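Side-chain contacts in ATP synthase epsilon chain (Caldalkalibacillus thermarum TA2.A1, PDB 5IK2), which probably works within the rotary ATP synthase, which makes ATP from ADP using a proton gradient, and itself can bind ATP: residues L32-G37 with G66-R71; Q5-I8 with R13-F16. The protein carries 2 engineered substitutions. All blocks are in the same frame, centred on the assembly; numbering follows the deposited sequence.

Contact 1 (L32-G37 with G66-R71)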
ATOM      1  N   LEU H  32     -54.944  54.475 -12.887  1.00 41.22           N
ATOM      2  CA  LEU H  32     -55.350  54.042 -14.230  1.00 41.42           C
ATOM      3  C   LEU H  32     -56.260  52.822 -14.133  1.00 41.04           C
ATOM      4  O   LEU H  32     -56.083  51.981 -13.251  1.00 40.41           O
ATOM      5  CB  LEU H  32     -54.135  53.688 -15.105  1.00 42.15           C
ATOM      6  CG  LEU H  32     -53.373  54.805 -15.829  1.00 42.52           C
ATOM      7  CD1 LEU H  32     -54.239  55.465 -16.895  1.00 42.69           C
ATOM      8  CD2 LEU H  32     -52.839  55.836 -14.845  1.00 42.92           C
ATOM      9  N   GLY H  33     -57.226  52.743 -15.048  1.00 41.08           N
ATOM     10  CA  GLY H  33     -58.087  51.569 -15.217  1.00 40.71           C
ATOM     11  C   GLY H  33     -58.025  51.122 -16.664  1.00 40.41           C
ATOM     12  O   GLY H  33     -58.901  51.459 -17.461  1.00 40.47           O
ATOM     13  N   VAL H  34     -56.984  50.360 -16.994  1.00 40.23           N
ATOM     14  CA  VAL H  34     -56.687  49.984 -18.380  1.00 40.30           C
ATOM     15  C   VAL H  34     -57.530  48.789 -18.831  1.00 40.50           C
ATOM     16  O   VAL H  34     -57.394  47.689 -18.295  1.00 40.52           O
ATOM     17  CB  VAL H  34     -55.185  49.660 -18.569  1.00 40.15           C
ATOM     18  CG1 VAL H  34     -54.887  49.255 -20.013  1.00 40.03           C
ATOM     19  CG2 VAL H  34     -54.336  50.857 -18.156  1.00 40.40           C
ATOM     20  N   MET H  35     -58.392  49.028 -19.819  1.00 40.96           N
ATOM     21  CA  MET H  35     -59.197  47.990 -20.468  1.00 41.15           C
ATOM     22  C   MET H  35     -58.775  47.887 -21.938  1.00 41.09           C
ATOM     23  O   MET H  35     -57.862  48.595 -22.377  1.00 41.04           O
ATOM     24  CB  MET H  35     -60.687  48.333 -20.340  1.00 41.34           C
ATOM     25  CG  MET H  35     -61.185  48.355 -18.901  1.00 41.83           C
ATOM     26  SD  MET H  35     -62.939  48.735 -18.715  1.00 42.30           S
ATOM     27  CE  MET H  35     -63.698  47.330 -19.531  1.00 42.44           C
ATOM     28  N   ALA H  36     -59.421  46.993 -22.686  1.00 41.14           N
ATOM     29  CA  ALA H  36     -59.132  46.808 -24.114  1.00 41.10           C
ATOM     30  C   ALA H  36     -59.461  48.060 -24.931  1.00 41.14           C
ATOM     31  O   ALA H  36     -60.415  48.781 -24.625  1.00 40.88           O
ATOM     32  CB  ALA H  36     -59.895  45.610 -24.659  1.00 41.00           C
ATOM     33  N   GLY H  37     -58.657  48.309 -25.964  1.00 40.95           N
ATOM     34  CA  GLY H  37     -58.829  49.475 -26.831  1.00 41.05           C
ATOM     35  C   GLY H  37     -58.455  50.807 -26.200  1.00 40.96           C
ATOM     36  O   GLY H  37     -59.025  51.840 -26.553  1.00 41.21           O
ATOM     37  N   GLY H  66     -41.598  50.486 -10.953  1.00 28.32           N
ATOM     38  CA  GLY H  66     -42.044  50.067 -12.286  1.00 28.43           C
ATOM     39  C   GLY H  66     -42.766  51.133 -13.082  1.00 28.58           C
ATOM     40  O   GLY H  66     -43.082  52.203 -12.564  1.00 28.64           O
ATOM     41  N   PHE H  67     -43.005  50.826 -14.357  1.00 29.04           N
ATOM     42  CA  PHE H  67     -43.766  51.698 -15.255  1.00 29.57           C
ATOM     43  C   PHE H  67     -44.708  50.890 -16.151  1.00 30.32           C
ATOM     44  O   PHE H  67     -44.450  49.720 -16.451  1.00 30.07           O
ATOM     45  CB  PHE H  67     -42.829  52.577 -16.098  1.00 29.42           C
ATOM     46  CG  PHE H  67     -42.085  51.834 -17.178  1.00 29.22           C
ATOM     47  CD1 PHE H  67     -40.925  51.121 -16.881  1.00 29.16           C
ATOM     48  CD2 PHE H  67     -42.532  51.863 -18.501  1.00 29.11           C
ATOM     49  CE1 PHE H  67     -40.233  50.440 -17.877  1.00 29.26           C
ATOM     50  CE2 PHE H  67     -41.844  51.185 -19.499  1.00 29.29           C
ATOM     51  CZ  PHE H  67     -40.692  50.474 -19.188  1.00 29.29           C
ATOM     52  N   LEU H  68     -45.790  51.542 -16.569  1.00 31.15           N
ATOM     53  CA  LEU H  68     -46.834  50.938 -17.398  1.00 31.89           C
ATOM     54  C   LEU H  68     -46.590  51.281 -18.862  1.00 32.31           C
ATOM     55  O   LEU H  68     -46.148  52.385 -19.167  1.00 32.27           O
ATOM     56  CB  LEU H  68     -48.200  51.475 -16.962  1.00 32.30           C
ATOM     57  CG  LEU H  68     -49.466  50.971 -17.656  1.00 32.69           C
ATOM     58  CD1 LEU H  68     -49.670  49.481 -17.426  1.00 32.93           C
ATOM     59  CD2 LEU H  68     -50.664  51.755 -17.149  1.00 32.89           C
ATOM     60  N   GLU H  69     -46.862  50.330 -19.756  1.00 33.21           N
ATOM     61  CA  GLU H  69     -46.841  50.576 -21.204  1.00 33.88           C
ATOM     62  C   GLU H  69     -48.085  49.962 -21.848  1.00 34.85           C
ATOM     63  O   GLU H  69     -48.193  48.739 -21.971  1.00 34.62           O
ATOM     64  CB  GLU H  69     -45.575  50.007 -21.852  1.00 33.65           C
ATOM     65  CG  GLU H  69     -45.369  50.476 -23.297  1.00 33.40           C
ATOM     66  CD  GLU H  69     -44.979  49.379 -24.277  1.00 32.96           C
ATOM     67  OE1 GLU H  69     -45.104  48.178 -23.959  1.00 33.01           O
ATOM     68  OE2 GLU H  69     -44.552  49.725 -25.397  1.00 32.57           O
ATOM     69  N   VAL H  70     -49.012  50.824 -22.260  1.00 36.59           N
ATOM     70  CA  VAL H  70     -50.291  50.404 -22.821  1.00 38.00           C
ATOM     71  C   VAL H  70     -50.264  50.469 -24.346  1.00 39.76           C
ATOM     72  O   VAL H  70     -49.727  51.412 -24.925  1.00 39.14           O
ATOM     73  CB  VAL H  70     -51.444  51.302 -22.315  1.00 38.04           C
ATOM     74  CG1 VAL H  70     -52.795  50.749 -22.766  1.00 38.13           C
ATOM     75  CG2 VAL H  70     -51.390  51.442 -20.798  1.00 38.09           C
ATOM     76  N   ARG H  71     -50.813  49.435 -24.978  1.00 42.53           N
ATOM     77  CA  ARG H  71     -51.249  49.479 -26.374  1.00 44.96           C
ATOM     78  C   ARG H  71     -52.708  49.000 -26.409  1.00 46.51           C
ATOM     79  O   ARG H  71     -53.183  48.409 -25.431  1.00 46.93           O
ATOM     80  CB  ARG H  71     -50.368  48.584 -27.257  1.00 45.98           C
ATOM     81  CG  ARG H  71     -49.090  49.237 -27.775  1.00 47.18           C
ATOM     82  CD  ARG H  71     -47.930  49.114 -26.798  1.00 48.36           C
ATOM     83  NE  ARG H  71     -47.470  47.730 -26.647  1.00 49.54           N
ATOM     84  CZ  ARG H  71     -46.634  47.089 -27.469  1.00 50.24           C
ATOM     85  NH1 ARG H  71     -46.124  47.682 -28.552  1.00 50.63           N
ATOM     86  NH2 ARG H  71     -46.302  45.827 -27.206  1.00 50.41           N
TER

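Contact 2 (Q5-I8 with R13-F16)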
ATOM      1  N   GLN H   5     -54.535  41.280 -23.232  1.00 33.67           N
ATOM      2  CA  GLN H   5     -53.414  40.476 -22.730  1.00 33.62           C
ATOM      3  C   GLN H   5     -52.521  41.352 -21.845  1.00 32.84           C
ATOM      4  O   GLN H   5     -52.187  42.478 -22.223  1.00 32.58           O
ATOM      5  CB  GLN H   5     -52.610  39.875 -23.894  1.00 34.26           C
ATOM      6  CG  GLN H   5     -51.688  38.718 -23.512  1.00 35.06           C
ATOM      7  CD  GLN H   5     -52.419  37.392 -23.307  1.00 36.06           C
ATOM      8  OE1 GLN H   5     -53.255  36.992 -24.122  1.00 36.31           O
ATOM      9  NE2 GLN H   5     -52.087  36.693 -22.222  1.00 36.42           N
ATOM     10  N   VAL H   6     -52.155  40.832 -20.671  1.00 32.09           N
ATOM     11  CA  VAL H   6     -51.373  41.571 -19.674  1.00 31.69           C
ATOM     12  C   VAL H   6     -50.114  40.790 -19.316  1.00 31.17           C
ATOM     13  O   VAL H   6     -50.185  39.586 -19.068  1.00 31.11           O
ATOM     14  CB  VAL H   6     -52.168  41.804 -18.366  1.00 31.86           C
ATOM     15  CG1 VAL H   6     -51.432  42.779 -17.449  1.00 31.59           C
ATOM     16  CG2 VAL H   6     -53.573  42.309 -18.662  1.00 32.22           C
ATOM     17  N   ASP H   7     -48.975  41.485 -19.282  1.00 30.71           N
ATOM     18  CA  ASP H   7     -47.707  40.922 -18.812  1.00 30.46           C
ATOM     19  C   ASP H   7     -47.104  41.825 -17.736  1.00 30.10           C
ATOM     20  O   ASP H   7     -46.813  42.992 -18.001  1.00 29.98           O
ATOM     21  CB  ASP H   7     -46.706  40.780 -19.970  1.00 30.53           C
ATOM     22  CG  ASP H   7     -46.999  39.590 -20.884  1.00 30.48           C
ATOM     23  OD1 ASP H   7     -47.897  38.773 -20.593  1.00 30.44           O
ATOM     24  OD2 ASP H   7     -46.307  39.472 -21.914  1.00 30.65           O
ATOM     25  N   ILE H   8     -46.942  41.281 -16.527  1.00 29.79           N
ATOM     26  CA  ILE H   8     -46.155  41.916 -15.467  1.00 29.46           C
ATOM     27  C   ILE H   8     -44.820  41.177 -15.406  1.00 29.02           C
ATOM     28  O   ILE H   8     -44.785  39.972 -15.153  1.00 28.94           O
ATOM     29  CB  ILE H   8     -46.878  41.873 -14.101  1.00 29.66           C
ATOM     30  CG1 ILE H   8     -48.125  42.766 -14.146  1.00 29.68           C
ATOM     31  CG2 ILE H   8     -45.942  42.319 -12.973  1.00 29.69           C
ATOM     32  CD1 ILE H   8     -49.100  42.547 -13.011  1.00 29.84           C
ATOM     33  N   ARG H  13     -37.563  37.529 -14.557  1.00 30.76           N
ATOM     34  CA  ARG H  13     -38.642  36.581 -14.891  1.00 31.44           C
ATOM     35  C   ARG H  13     -39.972  37.255 -15.242  1.00 31.96           C
ATOM     36  O   ARG H  13     -40.165  38.447 -14.989  1.00 31.78           O
ATOM     37  CB  ARG H  13     -38.870  35.615 -13.721  1.00 31.49           C
ATOM     38  CG  ARG H  13     -39.514  36.265 -12.502  1.00 31.61           C
ATOM     39  CD  ARG H  13     -39.222  35.511 -11.215  1.00 31.90           C
ATOM     40  NE  ARG H  13     -39.797  36.200 -10.059  1.00 32.06           N
ATOM     41  CZ  ARG H  13     -41.081  36.165  -9.694  1.00 32.24           C
ATOM     42  NH1 ARG H  13     -41.982  35.460 -10.382  1.00 32.61           N
ATOM     43  NH2 ARG H  13     -41.473  36.848  -8.620  1.00 32.17           N
ATOM     44  N   LYS H  14     -40.880  36.465 -15.816  1.00 32.60           N
ATOM     45  CA  LYS H  14     -42.273  36.866 -16.022  1.00 33.12           C
ATOM     46  C   LYS H  14     -43.093  36.440 -14.807  1.00 32.78           C
ATOM     47  O   LYS H  14     -43.021  35.286 -14.385  1.00 32.28           O
ATOM     48  CB  LYS H  14     -42.846  36.224 -17.284  1.00 34.05           C
ATOM     49  CG  LYS H  14     -42.143  36.650 -18.563  1.00 35.20           C
ATOM     50  CD  LYS H  14     -42.966  36.296 -19.791  1.00 36.20           C
ATOM     51  CE  LYS H  14     -42.296  36.768 -21.072  1.00 36.99           C
ATOM     52  NZ  LYS H  14     -43.155  36.519 -22.263  1.00 37.50           N
ATOM     53  N   VAL H  15     -43.873  37.375 -14.264  1.00 32.63           N
ATOM     54  CA  VAL H  15     -44.603  37.184 -13.005  1.00 32.66           C
ATOM     55  C   VAL H  15     -46.080  36.868 -13.239  1.00 33.07           C
ATOM     56  O   VAL H  15     -46.621  35.955 -12.616  1.00 32.74           O
ATOM     57  CB  VAL H  15     -44.474  38.433 -12.100  1.00 32.35           C
ATOM     58  CG1 VAL H  15     -45.172  38.215 -10.758  1.00 32.15           C
ATOM     59  CG2 VAL H  15     -43.004  38.784 -11.898  1.00 32.28           C
ATOM     60  N   PHE H  16     -46.728  37.641 -14.111  1.00 34.11           N
ATOM     61  CA  PHE H  16     -48.131  37.423 -14.476  1.00 35.05           C
ATOM     62  C   PHE H  16     -48.281  37.336 -15.992  1.00 36.06           C
ATOM     63  O   PHE H  16     -47.616  38.064 -16.732  1.00 35.69           O
ATOM     64  CB  PHE H  16     -49.013  38.554 -13.933  1.00 35.22           C
ATOM     65  CG  PHE H  16     -50.490  38.304 -14.092  1.00 35.06           C
ATOM     66  CD1 PHE H  16     -51.201  37.617 -13.114  1.00 35.01           C
ATOM     67  CD2 PHE H  16     -51.171  38.752 -15.224  1.00 34.83           C
ATOM     68  CE1 PHE H  16     -52.563  37.380 -13.257  1.00 34.84           C
ATOM     69  CE2 PHE H  16     -52.530  38.517 -15.373  1.00 34.78           C
ATOM     70  CZ  PHE H  16     -53.227  37.832 -14.388  1.00 34.79           C
TER

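Contact 1 (L32-G37 with G66-R71)
No flat group enters the meeting of Val-34 with Leu-68 and Val-70; the carboxylate of Glu-69 and the guanidinium of Arg-71, which follows the end of strand 66-70, meet each other away from it. There Glu-69 OE2 sits 3.6 Å above one face of the Arg-71 guanidinium, shifted toward its rim. Arg-71 NE and Glu-69 OE1 are 3.6 Å apart, a long salt bridge in which the oxygen lies well out of the guanidinium plane, so the attraction is one of charges alone. Glu-69 OE1 also takes a hydrogen bond from Asn-76 ND2, which ties the carboxylate to the next strand.

The contact itself is aliphatic. Val-34 and Val-70 reach toward each other tip to tip, Val-34 CG1 lying 3.8 Å from Val-70 CG1. Both residues hold CG1 anti to the backbone N (chi1 179° and -173°), and the second branches meet as well, Val-34 CG2 to Val-70 CG2 at 4.0 Å. Leu-68 slides past Val-34 in the opposite direction, bringing its CD2 to 3.9 Å from Val-34 CG2. Leu-32 touches Leu-68 more loosely, its CG 4.3 Å from Leu-68 CD2.

No hydrogen bond joins the segments, whose strand axes come no closer than 10.3 Å and run at 37° to each other. Strand 31-34 bonds to strand 19-26, whereas strand 66-70 bonds to strands 41-44 and 74-79. Apolar side chains packed between two such layers are the hallmark of a beta sandwich, here the one that characterises the epsilon family.

Contact 2 (Q5-I8 with R13-F16)
Lys-14 is the first residue of 13-16 to meet the other strand, its ammonium drawing near Asp-7. Lys-14 NZ stays 4.3 Å from Asp-7 OD2, too far for a salt bridge; that oxygen is paired instead with Lys-74.

At Val-15 the backbone takes over. Val-15 N donates to Ile-8 O over 2.9 Å, nearly in line with the carbonyl, and the CB of Val-15 packs beside the same oxygen.

Phe-16 N reaches that oxygen too, at 3.2 Å, in the carbonyl plane and on a lone pair. Ile-8 N returns the favour to Phe-16 O at 3.3 Å, tilted 32° from the Phe-16 carbonyl plane, and the CA of Asp-7 adds a CA-H...O contact to Phe-16 O of 3.5 Å. With CG anti to the backbone N (chi1 -172°), the Phe-16 ring extends back along 5-8, where Val-6 O lies at the ring edge, 4.1 Å from Phe-16 CD2. Nearer the backbone, the Ile-8 and Phe-16 side chains cross at a slant, CB to CB at 3.9 Å.

Val-15 and Phe-16 both lie opposite Ile-8, a classic beta bulge in the hairpin of strands 4-9 and 14-17. Its chemistry implies a joint held by main-chain bonds: one carbonyl grips two N-H groups, Ile-8 and Phe-16 pack on one face of the sheet, and the Asp-7 to Lys-14 pair across this contact probably adds only a weak attraction.

Both contacts are largely buried and belong to the beta-sandwich domain, yet they hold it together in different directions. Contact 2 works within a layer, joining strands that are close neighbours in sequence through main-chain hydrogen bonds, and at Lys-14 it reaches the surface. Contact 1 spans the interior between strands far apart in sequence, by aliphatic packing, with no hydrogen bond. Their centres are about 13 Å apart and they do not touch, but strand 74-79 borders both: it pairs with 4-9 and with 66-70. Contact 2 also lies nearer Thr-81 and Glu-83, which bind ATP in this protein although none is bound to this chain here, while contact 1 is away from them.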